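Local atomic coordinates of meso-diaminopimelate dehydrogenase (Clostridium tetani, PDB entry 3WGY), a protein that catalyses, in its natural form, the reversible NADP-dependent oxidative deamination of meso-diaminopimelate, here as an engineered variant with bound 4-methyl-2-oxovalerate. Residues B[80-85]-B[105-110]; B[168-172]-B[240-246]; B[183-187]-B[264-270]; B[32-36]-B[55-59]; B[141-145]-B[187-191]. The protein carries 6 engineered substitutions. One frame throughout, in Å; residues are numbered along the deposited sequence.

Interaction 1 of 5, residues B[80-85]-B[105-110]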
# COMPACT_ATOMS: atom_id res chain seq x y z
N GLY B 80 21.49 -17.73 -5.55
CA GLY B 80 21.39 -16.42 -4.96
C GLY B 80 22.61 -16.41 -4.05
O GLY B 80 23.35 -15.43 -3.98
N PRO B 81 22.85 -17.53 -3.35
CA PRO B 81 23.98 -17.70 -2.43
C PRO B 81 25.34 -17.48 -3.09
O PRO B 81 26.23 -16.87 -2.49
CB PRO B 81 23.80 -19.13 -1.95
CG PRO B 81 22.32 -19.23 -1.85
CD PRO B 81 21.89 -18.64 -3.17
N MET B 82 25.49 -17.97 -4.31
CA MET B 82 26.76 -17.82 -5.02
C MET B 82 27.03 -16.38 -5.43
O MET B 82 28.18 -15.94 -5.44
CB MET B 82 26.78 -18.73 -6.25
CG MET B 82 26.48 -20.20 -5.96
SD MET B 82 27.34 -20.87 -4.50
CE MET B 82 29.07 -20.65 -4.97
N ILE B 83 25.98 -15.64 -5.78
CA ILE B 83 26.13 -14.24 -6.19
C ILE B 83 26.25 -13.33 -4.97
O ILE B 83 26.95 -12.32 -5.01
CB ILE B 83 24.92 -13.74 -7.01
CG1 ILE B 83 24.46 -14.81 -8.00
CG2 ILE B 83 25.30 -12.45 -7.74
CD1 ILE B 83 25.49 -15.22 -9.02
N ALA B 84 25.55 -13.68 -3.90
CA ALA B 84 25.55 -12.88 -2.68
C ALA B 84 26.94 -12.69 -2.08
O ALA B 84 27.21 -11.66 -1.46
CB ALA B 84 24.62 -13.51 -1.64
N SER B 85 27.81 -13.68 -2.25
CA SER B 85 29.17 -13.59 -1.72
C SER B 85 30.01 -12.62 -2.52
O SER B 85 31.15 -12.33 -2.15
CB SER B 85 29.85 -14.96 -1.74
OG SER B 85 29.24 -15.85 -0.83
N ARG B 105 19.94 -18.59 4.82
CA ARG B 105 21.04 -18.88 3.90
C ARG B 105 21.65 -17.60 3.35
O ARG B 105 22.87 -17.39 3.43
CB ARG B 105 20.54 -19.75 2.73
CG ARG B 105 21.62 -20.10 1.70
CD ARG B 105 22.11 -21.55 1.85
NE ARG B 105 23.53 -21.71 1.54
CZ ARG B 105 24.03 -22.03 0.35
NH1 ARG B 105 23.23 -22.24 -0.69
NH2 ARG B 105 25.35 -22.14 0.19
N MET B 106 20.81 -16.74 2.79
CA MET B 106 21.28 -15.49 2.21
C MET B 106 21.83 -14.53 3.26
O MET B 106 22.74 -13.75 2.98
CB MET B 106 20.14 -14.81 1.44
CG MET B 106 19.63 -15.62 0.27
SD MET B 106 20.87 -15.80 -1.01
CE MET B 106 20.76 -14.23 -1.86
N ASP B 107 21.27 -14.58 4.47
CA ASP B 107 21.71 -13.71 5.55
C ASP B 107 23.15 -14.01 5.94
O ASP B 107 23.98 -13.11 6.06
CB ASP B 107 20.79 -13.86 6.77
CG ASP B 107 21.05 -12.81 7.84
OD1 ASP B 107 21.21 -11.62 7.48
OD2 ASP B 107 21.10 -13.17 9.03
N GLU B 108 23.45 -15.30 6.14
CA GLU B 108 24.80 -15.71 6.50
C GLU B 108 25.81 -15.27 5.44
O GLU B 108 26.77 -14.57 5.74
CB GLU B 108 24.86 -17.23 6.66
CG GLU B 108 26.02 -17.89 5.91
CD GLU B 108 26.08 -19.39 6.12
OE1 GLU B 108 26.36 -19.81 7.26
OE2 GLU B 108 25.84 -20.14 5.15
N ILE B 109 25.56 -15.68 4.20
CA ILE B 109 26.43 -15.35 3.09
C ILE B 109 26.60 -13.85 2.89
O ILE B 109 27.70 -13.37 2.64
CB ILE B 109 25.89 -15.97 1.79
CG1 ILE B 109 25.79 -17.49 1.95
CG2 ILE B 109 26.80 -15.61 0.63
CD1 ILE B 109 24.76 -18.14 1.06
N SER B 110 25.50 -13.12 3.01
CA SER B 110 25.53 -11.67 2.85
C SER B 110 26.45 -11.01 3.88
O SER B 110 27.38 -10.29 3.52
CB SER B 110 24.11 -11.09 2.99
OG SER B 110 23.26 -11.61 1.99
O HOH W 1 29.91 -14.72 2.09

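Interaction 2 of 5, residues B[168-172]-B[240-246]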
# COMPACT_ATOMS: atom_id res chain seq x y z
N ASN B 168 -3.86 -29.72 -26.70
CA ASN B 168 -3.18 -28.62 -26.05
C ASN B 168 -4.22 -27.87 -25.22
O ASN B 168 -5.42 -28.11 -25.35
CB ASN B 168 -2.57 -27.71 -27.13
CG ASN B 168 -1.53 -26.77 -26.57
OD1 ASN B 168 -1.17 -26.87 -25.40
ND2 ASN B 168 -1.05 -25.85 -27.39
N GLY B 169 -3.76 -26.98 -24.35
CA GLY B 169 -4.69 -26.24 -23.52
C GLY B 169 -4.03 -25.31 -22.52
O GLY B 169 -2.81 -25.27 -22.38
N ILE B 170 -4.86 -24.55 -21.81
CA ILE B 170 -4.38 -23.60 -20.82
C ILE B 170 -5.41 -23.49 -19.69
O ILE B 170 -6.61 -23.63 -19.92
CB ILE B 170 -4.16 -22.21 -21.46
CG1 ILE B 170 -3.48 -21.26 -20.46
CG2 ILE B 170 -5.50 -21.62 -21.89
CD1 ILE B 170 -2.96 -19.97 -21.09
N GLN B 171 -4.93 -23.25 -18.48
CA GLN B 171 -5.80 -23.10 -17.31
C GLN B 171 -5.63 -21.70 -16.72
O GLN B 171 -4.58 -21.08 -16.86
CB GLN B 171 -5.44 -24.14 -16.24
CG GLN B 171 -6.17 -23.96 -14.89
CD GLN B 171 -5.41 -23.09 -13.88
OE1 GLN B 171 -4.60 -22.24 -14.25
NE2 GLN B 171 -5.69 -23.30 -12.59
N TYR B 172 -6.69 -21.22 -16.07
CA TYR B 172 -6.69 -19.92 -15.40
C TYR B 172 -7.35 -20.08 -14.04
O TYR B 172 -8.37 -20.77 -13.92
CB TYR B 172 -7.51 -18.88 -16.16
CG TYR B 172 -6.97 -18.46 -17.50
CD1 TYR B 172 -5.90 -17.57 -17.60
CD2 TYR B 172 -7.53 -18.95 -18.68
CE1 TYR B 172 -5.41 -17.18 -18.84
CE2 TYR B 172 -7.06 -18.56 -19.92
CZ TYR B 172 -5.99 -17.68 -19.99
OH TYR B 172 -5.54 -17.28 -21.22
N LEU B 240 -6.22 -20.58 -29.41
CA LEU B 240 -5.36 -20.73 -28.25
C LEU B 240 -4.14 -19.81 -28.41
O LEU B 240 -3.81 -19.03 -27.52
CB LEU B 240 -4.91 -22.19 -28.10
CG LEU B 240 -4.19 -22.50 -26.79
CD1 LEU B 240 -5.09 -22.12 -25.63
CD2 LEU B 240 -3.82 -23.97 -26.72
N LYS B 241 -3.47 -19.90 -29.56
CA LYS B 241 -2.30 -19.08 -29.84
C LYS B 241 -2.68 -17.59 -29.84
O LYS B 241 -1.96 -16.76 -29.29
CB LYS B 241 -1.71 -19.46 -31.20
CG LYS B 241 -0.57 -18.56 -31.70
CD LYS B 241 0.78 -18.89 -31.06
CE LYS B 241 1.66 -19.73 -31.98
NZ LYS B 241 1.12 -21.09 -32.26
N LEU B 242 -3.82 -17.28 -30.43
CA LEU B 242 -4.30 -15.90 -30.52
C LEU B 242 -4.80 -15.24 -29.24
O LEU B 242 -4.48 -14.09 -28.97
CB LEU B 242 -5.42 -15.79 -31.55
CG LEU B 242 -5.09 -15.75 -33.04
CD1 LEU B 242 -6.38 -15.77 -33.84
CD2 LEU B 242 -4.29 -14.49 -33.35
N ASN B 243 -5.57 -15.96 -28.45
CA ASN B 243 -6.15 -15.35 -27.27
C ASN B 243 -5.70 -15.85 -25.90
O ASN B 243 -6.25 -15.45 -24.88
CB ASN B 243 -7.68 -15.46 -27.38
CG ASN B 243 -8.21 -14.90 -28.69
OD1 ASN B 243 -7.84 -13.80 -29.10
ND2 ASN B 243 -9.07 -15.66 -29.36
N HIS B 244 -4.69 -16.71 -25.86
CA HIS B 244 -4.27 -17.24 -24.57
C HIS B 244 -2.77 -17.25 -24.38
O HIS B 244 -2.18 -18.28 -24.08
CB HIS B 244 -4.84 -18.66 -24.40
CG HIS B 244 -6.34 -18.69 -24.34
ND1 HIS B 244 -7.04 -18.34 -23.21
CD2 HIS B 244 -7.26 -18.98 -25.29
CE1 HIS B 244 -8.34 -18.41 -23.47
NE2 HIS B 244 -8.49 -18.78 -24.72
N ALA B 245 -2.18 -16.08 -24.56
CA ALA B 245 -0.74 -15.91 -24.40
C ALA B 245 -0.39 -16.22 -22.96
O ALA B 245 0.71 -16.70 -22.67
CB ALA B 245 -0.34 -14.48 -24.75
N GLY B 246 -1.34 -15.95 -22.06
CA GLY B 246 -1.15 -16.23 -20.64
C GLY B 246 -0.10 -15.40 -19.92
O GLY B 246 0.49 -15.86 -18.94
O HOH W 2 -3.96 -15.30 -21.52

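Interaction 3 of 5, residues B[183-187]-B[264-270]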
# COMPACT_ATOMS: atom_id res chain seq x y z
N ALA B 183 -16.11 -10.10 0.73
CA ALA B 183 -14.92 -9.65 1.44
C ALA B 183 -14.99 -8.13 1.54
O ALA B 183 -14.86 -7.56 2.62
CB ALA B 183 -13.66 -10.07 0.69
N ARG B 184 -15.22 -7.48 0.40
CA ARG B 184 -15.31 -6.02 0.34
C ARG B 184 -16.44 -5.46 1.18
O ARG B 184 -16.39 -4.30 1.59
CB ARG B 184 -15.47 -5.56 -1.10
CG ARG B 184 -14.21 -5.66 -1.91
CD ARG B 184 -14.55 -5.61 -3.38
NE ARG B 184 -13.35 -5.53 -4.20
CZ ARG B 184 -13.32 -5.82 -5.49
NH1 ARG B 184 -14.42 -6.21 -6.11
NH2 ARG B 184 -12.18 -5.69 -6.17
N SER B 185 -17.47 -6.26 1.41
CA SER B 185 -18.57 -5.78 2.24
C SER B 185 -17.97 -5.82 3.64
O SER B 185 -16.89 -6.36 3.83
CB SER B 185 -19.78 -6.72 2.14
OG SER B 185 -19.51 -7.96 2.78
N GLY B 186 -18.65 -5.26 4.62
CA GLY B 186 -18.08 -5.29 5.96
C GLY B 186 -18.26 -6.59 6.72
O GLY B 186 -17.61 -6.80 7.76
N GLU B 187 -19.12 -7.48 6.23
CA GLU B 187 -19.39 -8.73 6.91
C GLU B 187 -18.19 -9.68 6.98
O GLU B 187 -17.64 -10.08 5.95
CB GLU B 187 -20.59 -9.44 6.27
CG GLU B 187 -20.27 -10.15 4.97
CD GLU B 187 -21.48 -10.86 4.39
OE1 GLU B 187 -22.39 -10.16 3.89
OE2 GLU B 187 -21.52 -12.11 4.45
N LYS B 264 -17.68 -1.15 10.20
CA LYS B 264 -16.95 -1.93 9.20
C LYS B 264 -15.88 -1.10 8.49
O LYS B 264 -16.19 -0.13 7.81
CB LYS B 264 -17.93 -2.49 8.17
CG LYS B 264 -19.04 -3.36 8.78
CD LYS B 264 -20.18 -3.57 7.78
CE LYS B 264 -21.24 -4.53 8.32
NZ LYS B 264 -20.78 -5.95 8.40
N GLN B 265 -14.62 -1.49 8.64
CA GLN B 265 -13.52 -0.78 8.01
C GLN B 265 -12.85 -1.73 7.03
O GLN B 265 -12.40 -2.80 7.42
CB GLN B 265 -12.52 -0.32 9.07
CG GLN B 265 -13.18 0.25 10.33
CD GLN B 265 -13.59 1.71 10.21
OE1 GLN B 265 -14.37 2.09 9.32
NE2 GLN B 265 -13.08 2.54 11.11
N VAL B 266 -12.78 -1.34 5.76
CA VAL B 266 -12.17 -2.20 4.76
C VAL B 266 -11.06 -1.53 3.96
O VAL B 266 -11.24 -0.43 3.41
CB VAL B 266 -13.22 -2.74 3.75
CG1 VAL B 266 -12.56 -3.73 2.80
CG2 VAL B 266 -14.38 -3.39 4.50
N MET B 267 -9.93 -2.22 3.88
CA MET B 267 -8.75 -1.78 3.14
C MET B 267 -8.55 -2.78 2.00
O MET B 267 -8.73 -4.00 2.18
CB MET B 267 -7.52 -1.80 4.03
CG MET B 267 -7.62 -0.93 5.28
SD MET B 267 -6.34 -1.39 6.48
CE MET B 267 -4.87 -0.95 5.60
N GLU B 268 -8.18 -2.28 0.84
CA GLU B 268 -7.96 -3.15 -0.30
C GLU B 268 -6.80 -2.68 -1.16
O GLU B 268 -6.61 -1.49 -1.36
CB GLU B 268 -9.24 -3.24 -1.16
CG GLU B 268 -9.06 -4.00 -2.46
CD GLU B 268 -10.35 -4.21 -3.26
OE1 GLU B 268 -10.24 -4.63 -4.43
OE2 GLU B 268 -11.45 -3.97 -2.74
N PHE B 269 -6.01 -3.64 -1.64
CA PHE B 269 -4.91 -3.35 -2.55
C PHE B 269 -5.10 -4.38 -3.65
O PHE B 269 -5.36 -5.55 -3.36
CB PHE B 269 -3.55 -3.57 -1.89
CG PHE B 269 -2.38 -3.33 -2.81
CD1 PHE B 269 -1.93 -2.04 -3.08
CD2 PHE B 269 -1.75 -4.40 -3.44
CE1 PHE B 269 -0.86 -1.82 -3.96
CE2 PHE B 269 -0.68 -4.19 -4.31
CZ PHE B 269 -0.24 -2.89 -4.57
N ASN B 270 -5.00 -3.96 -4.90
CA ASN B 270 -5.15 -4.92 -5.98
C ASN B 270 -4.33 -4.51 -7.18
O ASN B 270 -3.96 -3.34 -7.32
CB ASN B 270 -6.63 -5.12 -6.36
CG ASN B 270 -7.24 -3.90 -7.01
OD1 ASN B 270 -6.73 -3.39 -8.00
ND2 ASN B 270 -8.35 -3.43 -6.45

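Interaction 4 of 5, residues B[32-36]-B[55-59]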
# COMPACT_ATOMS: atom_id res chain seq x y z
N GLU B 32 24.89 -2.56 -16.63
CA GLU B 32 26.30 -2.84 -16.87
C GLU B 32 26.48 -4.12 -17.66
O GLU B 32 27.21 -4.15 -18.65
CB GLU B 32 27.05 -2.93 -15.54
CG GLU B 32 28.19 -1.93 -15.39
CD GLU B 32 27.81 -0.52 -15.85
OE1 GLU B 32 27.75 -0.29 -17.07
OE2 GLU B 32 27.58 0.34 -14.98
N ALA B 33 25.80 -5.17 -17.24
CA ALA B 33 25.91 -6.45 -17.92
C ALA B 33 24.75 -7.38 -17.65
O ALA B 33 24.06 -7.28 -16.63
CB ALA B 33 27.22 -7.14 -17.52
N ILE B 34 24.53 -8.28 -18.60
CA ILE B 34 23.49 -9.28 -18.50
C ILE B 34 24.26 -10.59 -18.58
O ILE B 34 24.88 -10.89 -19.60
CB ILE B 34 22.50 -9.18 -19.66
CG1 ILE B 34 21.81 -7.82 -19.63
CG2 ILE B 34 21.46 -10.28 -19.56
CD1 ILE B 34 20.98 -7.56 -20.87
N PHE B 35 24.25 -11.34 -17.49
CA PHE B 35 24.97 -12.60 -17.44
C PHE B 35 24.08 -13.77 -17.85
O PHE B 35 22.97 -13.92 -17.35
CB PHE B 35 25.52 -12.79 -16.03
CG PHE B 35 26.45 -11.68 -15.62
CD1 PHE B 35 27.73 -11.59 -16.15
CD2 PHE B 35 26.01 -10.66 -14.79
CE1 PHE B 35 28.56 -10.50 -15.88
CE2 PHE B 35 26.83 -9.56 -14.50
CZ PHE B 35 28.11 -9.48 -15.05
N THR B 36 24.57 -14.57 -18.79
CA THR B 36 23.81 -15.71 -19.28
C THR B 36 24.63 -16.97 -19.44
O THR B 36 25.83 -16.91 -19.69
CB THR B 36 23.19 -15.39 -20.64
OG1 THR B 36 22.58 -16.57 -21.16
CG2 THR B 36 24.27 -14.92 -21.61
N ARG B 55 32.11 -15.43 -16.25
CA ARG B 55 32.89 -14.22 -15.99
C ARG B 55 32.19 -13.25 -15.04
O ARG B 55 32.52 -12.07 -14.99
CB ARG B 55 33.21 -13.51 -17.31
CG ARG B 55 34.14 -14.31 -18.21
CD ARG B 55 34.11 -13.80 -19.63
NE ARG B 55 34.69 -12.47 -19.80
CZ ARG B 55 36.00 -12.21 -19.78
NH1 ARG B 55 36.88 -13.18 -19.59
NH2 ARG B 55 36.42 -10.96 -19.98
N LEU B 56 31.24 -13.77 -14.27
CA LEU B 56 30.50 -12.94 -13.32
C LEU B 56 31.46 -12.32 -12.31
O LEU B 56 31.41 -11.12 -12.05
CB LEU B 56 29.48 -13.79 -12.57
CG LEU B 56 28.68 -13.03 -11.52
CD1 LEU B 56 27.95 -11.88 -12.17
CD2 LEU B 56 27.71 -13.97 -10.85
N GLU B 57 32.33 -13.16 -11.76
CA GLU B 57 33.32 -12.74 -10.77
C GLU B 57 34.14 -11.51 -11.19
O GLU B 57 34.57 -10.73 -10.35
CB GLU B 57 34.27 -13.90 -10.50
CG GLU B 57 34.78 -14.58 -11.77
CD GLU B 57 35.81 -15.67 -11.50
OE1 GLU B 57 36.22 -16.34 -12.46
OE2 GLU B 57 36.20 -15.85 -10.32
N LEU B 58 34.35 -11.35 -12.49
CA LEU B 58 35.14 -10.23 -13.00
C LEU B 58 34.45 -8.88 -12.87
O LEU B 58 35.07 -7.83 -13.08
CB LEU B 58 35.49 -10.47 -14.47
CG LEU B 58 36.24 -11.77 -14.73
CD1 LEU B 58 36.45 -11.99 -16.23
CD2 LEU B 58 37.57 -11.73 -13.99
N TYR B 59 33.18 -8.89 -12.51
CA TYR B 59 32.43 -7.65 -12.40
C TYR B 59 32.13 -7.19 -10.98
O TYR B 59 31.25 -6.36 -10.76
CB TYR B 59 31.13 -7.78 -13.22
CG TYR B 59 31.37 -7.85 -14.71
CD1 TYR B 59 31.94 -8.98 -15.30
CD2 TYR B 59 31.10 -6.75 -15.53
CE1 TYR B 59 32.23 -9.02 -16.67
CE2 TYR B 59 31.39 -6.77 -16.89
CZ TYR B 59 31.96 -7.91 -17.46
OH TYR B 59 32.26 -7.93 -18.80

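Interaction 5 of 5, residues B[141-145]-B[187-191]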
# COMPACT_ATOMS: atom_id res chain seq x y z
N LYS B 141 -7.95 -6.38 14.60
CA LYS B 141 -9.13 -7.23 14.72
C LYS B 141 -9.83 -7.22 13.37
O LYS B 141 -10.34 -6.20 12.91
CB LYS B 141 -10.06 -6.70 15.81
CG LYS B 141 -9.40 -6.55 17.18
CD LYS B 141 -8.82 -7.86 17.68
CE LYS B 141 -8.19 -7.69 19.06
NZ LYS B 141 -7.68 -8.98 19.62
N GLY B 142 -9.82 -8.37 12.72
CA GLY B 142 -10.45 -8.48 11.41
C GLY B 142 -9.86 -9.66 10.66
O GLY B 142 -9.13 -10.47 11.24
N LYS B 143 -10.16 -9.76 9.37
CA LYS B 143 -9.67 -10.86 8.55
C LYS B 143 -8.98 -10.38 7.28
O LYS B 143 -9.36 -9.37 6.70
CB LYS B 143 -10.85 -11.77 8.17
CG LYS B 143 -11.55 -12.44 9.36
CD LYS B 143 -12.70 -13.34 8.92
CE LYS B 143 -13.38 -14.03 10.11
NZ LYS B 143 -12.46 -14.98 10.84
N THR B 144 -7.95 -11.11 6.86
CA THR B 144 -7.25 -10.76 5.63
C THR B 144 -7.63 -11.76 4.56
O THR B 144 -7.72 -12.96 4.82
CB THR B 144 -5.72 -10.83 5.78
OG1 THR B 144 -5.30 -9.95 6.83
CG2 THR B 144 -5.05 -10.41 4.48
N HIS B 145 -7.85 -11.26 3.35
CA HIS B 145 -8.21 -12.11 2.23
C HIS B 145 -7.36 -11.79 1.00
O HIS B 145 -7.41 -10.67 0.49
CB HIS B 145 -9.69 -11.91 1.89
CG HIS B 145 -10.63 -12.28 2.99
ND1 HIS B 145 -10.68 -13.56 3.51
CD2 HIS B 145 -11.56 -11.56 3.65
CE1 HIS B 145 -11.61 -13.61 4.45
NE2 HIS B 145 -12.16 -12.41 4.55
N GLU B 187 -19.12 -7.48 6.23
CA GLU B 187 -19.39 -8.73 6.91
C GLU B 187 -18.19 -9.68 6.98
O GLU B 187 -17.64 -10.08 5.95
CB GLU B 187 -20.59 -9.44 6.27
CG GLU B 187 -20.27 -10.15 4.97
CD GLU B 187 -21.48 -10.86 4.39
OE1 GLU B 187 -22.39 -10.16 3.89
OE2 GLU B 187 -21.52 -12.11 4.45
N GLN B 188 -17.80 -10.03 8.19
CA GLN B 188 -16.67 -10.92 8.39
C GLN B 188 -17.04 -12.37 8.08
O GLN B 188 -18.18 -12.78 8.28
CB GLN B 188 -16.15 -10.81 9.83
CG GLN B 188 -14.91 -9.92 9.98
CD GLN B 188 -14.55 -9.62 11.44
OE1 GLN B 188 -15.30 -8.94 12.14
NE2 GLN B 188 -13.41 -10.13 11.89
N CYS B 189 -16.06 -13.13 7.59
CA CYS B 189 -16.29 -14.53 7.26
C CYS B 189 -15.00 -15.17 6.78
O CYS B 189 -14.05 -14.48 6.40
CB CYS B 189 -17.33 -14.65 6.16
SG CYS B 189 -16.82 -13.89 4.61
N ASP B 190 -14.97 -16.49 6.82
CA ASP B 190 -13.83 -17.25 6.36
C ASP B 190 -14.34 -17.90 5.08
O ASP B 190 -15.52 -18.22 4.97
CB ASP B 190 -13.44 -18.31 7.39
CG ASP B 190 -13.11 -17.71 8.75
OD1 ASP B 190 -12.09 -17.00 8.84
OD2 ASP B 190 -13.87 -17.96 9.71
N PHE B 191 -13.47 -18.06 4.09
CA PHE B 191 -13.89 -18.64 2.83
C PHE B 191 -13.34 -20.04 2.63
O PHE B 191 -12.21 -20.33 3.03
CB PHE B 191 -13.43 -17.76 1.66
CG PHE B 191 -14.16 -16.45 1.56
CD1 PHE B 191 -15.49 -16.41 1.17
CD2 PHE B 191 -13.50 -15.26 1.85
CE1 PHE B 191 -16.17 -15.19 1.08
CE2 PHE B 191 -14.17 -14.03 1.77
CZ PHE B 191 -15.51 -14.00 1.38
O HOH W 3 -14.05 -10.91 5.91

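Interaction 1 of 5, residues B[80-85]-B[105-110]
Pro81 presses its ring into a hollow formed by Arg105, Met106 and Ile109, where two nearly parallel helices (-17° crossing, axes 9.0 Å apart) lie against the parallel sheet of the Rossmann-type domain. Ile109 and the guanidinium of Arg105 both close on the CB and CG end of the pyrrolidine: Pro81 CB makes a tight contact with Ile109 CD1 at 3.3 Å, and Arg105 NH1 lies 3.4 Å from Pro81 CG. Met106 SD lies by the other end, 3.7 Å from Pro81 CD. The guanidinium turns one face to the cluster, and both Pro81 CB and Ile109 CD1 lie over it toward its rim. Arg105 manages this by bending its chain at chi2 (104°) and chi3 (-145°), which folds the charged end back over the proline. One turn on, Ala84 CB fits between Met106 CE (3.9 Å) and Ile109 CG2 (3.8 Å). Nearby a water gives a hydrogen bond to Ile109 O. Beneath this layer, Met106 also packs on Thr89 and Ser117, so strands 88-90 and 116-118 floor the pair. Helix 99-113 is tied further along the sheet as well, where Asp107 OD1 accepts the backbone N-H of Ala302.

Interaction 2 of 5, residues B[168-172]-B[240-246]
Leu240 fills the apolar end of this contact with its two methyls spread over Asn168 and the start of the strand. CD1 meets Ile170 CG2 at 3.8 Å, while CD2 lies 3.4 Å from Asn168 ND2. The leucine's CG stands opposite its own backbone N (chi1 -170°), which carries the fork out from the helix to the strand. The Asn168 amide it touches is held from beyond the contact: OD1 accepts from Arg161 and ND2 pairs with Glu237. Ile170 CG2 also touches His244 ND1, at 3.9 Å, and Ile170 CD1 reaches His244 O at 3.5 Å. The side chain of Ile170 is about 10 Å from the bound 4-methyl-2-oxovalerate.

Past Ile170 the packing gives way to polar, wetter chemistry. Tyr172 OH and His244 ND1 are hydrogen-bonded at 2.7 Å, each lying near the plane of the other's ring. The two rings therefore meet rim to rim, their planes 43° apart, rather than stacking. The same hydroxyl also contacts a water at 2.6 Å, and this water accepts the N-H of Gly246, so the turn that leaves the helix is tied to the strand partly through solvent. His244 itself is partly exposed and meets the ring of Tyr202 on the adjoining strand 197-205. With Leu240 packed on both Ile170 and Val204, this is a helix laid on a beta sheet, as in layered alpha/beta domains.

Interaction 3 of 5, residues B[183-187]-B[264-270]
The C-terminal end of helix 177-184 is fastened to a beta strand here by a side-on salt bridge between Arg184 and Glu268. Two nitrogens grip the carboxylate: NE gives a hydrogen bond to Glu268 OE2 at 2.9 Å and NH2 one to Glu268 OE1 at 2.8 Å. The guanidinium and carboxylate planes are only 17° apart, so the pair is close to flat. The NH2 bond is straight (161°) and uses the syn lone pair of OE1, whereas the NE bond is more tilted. Both side chains are stretched out, Arg184 from CG to NE and Glu268 beyond CG, which lets them span the gap between helix and strand. OE1 takes a second bond from Asn270 ND2 at 3.0 Å, arriving from above the carboxylate plane, and this should restrain rotation of the acid.

Where the chain leaves the helix, the contact becomes side chain against backbone. Val266 CG2 lies 3.7 Å from Arg184 O and also near Ser185 O. Lys264 runs along the backbone of Gly186, its CD 3.3 Å from Gly186 CA.

Within the chain, strand 264-273 pairs with strand 249-258, whose Phe252 touches Arg184, Glu268 and Asn270. On its other edge residues 265-270 form an antiparallel ladder with a strand of the second subunit, so helix 177-184 packs on a sheet that continues across the dimer interface.

Interaction 4 of 5, residues B[32-36]-B[55-59]
Phe35 projects from strand 29-36 into a notch shaped by Leu56 and Tyr59 on the segment 55-59, with its short 3-10 turn. Leu56 forms one wall: its CD1 methyl stands almost squarely over the middle of the phenyl ring, 3.5 Å from the Phe35 centroid and 14° off the ring normal, a well-formed CH-pi contact. Leu56 holds its CG anti to the backbone N (chi1 178°), and that swings the methyl out over the ring. The second wall is Tyr59. Here Phe35 offers its leading edge, with CZ 3.7 Å from Tyr59 CG, and points at the face of the tyrosine ring in a T-shaped pair whose planes differ by 72° and whose centroids are 5.2 Å apart. The point of entry is off-centre, toward the CB end of the tyrosine. Farther along the strand the small bump of Ala33 CB rests against Tyr59 CE2 at 4.2 Å.

Around the notch, Val51 of the edge strand 50-52 touches Phe35 and Tyr59, and Met66 of strand 65-68 touches Phe35 and Leu56, all within the Rossmann-type parallel sheet and its covering. The segments exchange no hydrogen bond. What joins them is ring and methyl packing alone, which implies that between these two segments the attachment rests on complementary shape, dispersion and weak pi interactions.

Interaction 5 of 5, residues B[141-145]-B[187-191]
The imidazole of His145 and the phenyl of Phe191 meet edge to face. Phe191 CE2 lies over the centre of one face of the histidine, 3.7 Å above its plane, and the two planes are inclined at 63° with centroids 4.9 Å apart. Phe191 CD2 comes closest to His145 CE1, at 3.6 Å. Around the rim of the imidazole, in its plane, sit the carbonyl oxygen of Cys189 and a water. This water is 2.8 Å from His145 NE2 and accepts a weak bond from Cys189 N, so the ring is bordered by loop backbone at one point and linked to it through solvent at another.

Alongside, Lys143 runs its aliphatic chain past the same backbone, CD 3.1 Å from Cys189 O. Its last torsion turns sharply (chi4 -64°) and carries the amine to Asp190, where NZ and Asp190 OD1 form a salt bridge of 2.9 Å. The amine reaches the syn side of OD1 but 29° out of the carboxylate plane. Asp190 is exposed, so solvent probably screens the pair. At the end of the contact the amide of Gln188 lies close to Gly142 CA.

Strand 142-147 is an outermost strand of the antiparallel sheet and pairs with strand 249-258 through Lys143 with Ser256 and His145 with Ile254. Segment 187-191 follows helix 177-184, and that helix backs the ring pair: Ala183 touches both His145 and Phe191, while Ala179 and Lys182 pack on Phe191.

Interactions 4 and 1 come first along the chain and share the Rossmann-type domain, their centres about 17 Å apart; they meet directly, Ile83 CD1 packing on Leu56 CD2. Interactions 2, 3 and 5 belong to the family's C-terminal domain, where their segments alternate or follow on along the chain. Interactions 3 and 5 lie about 9 Å apart between centres, share Glu187, and bind helix 177-184 and the segment after it to the antiparallel sheet that extends into the second subunit. Interaction 2 stands apart on the mixed sheet, its centre about 32 Å from that of interaction 3. Each group ties parts within its own domain, which would let the domains move as units.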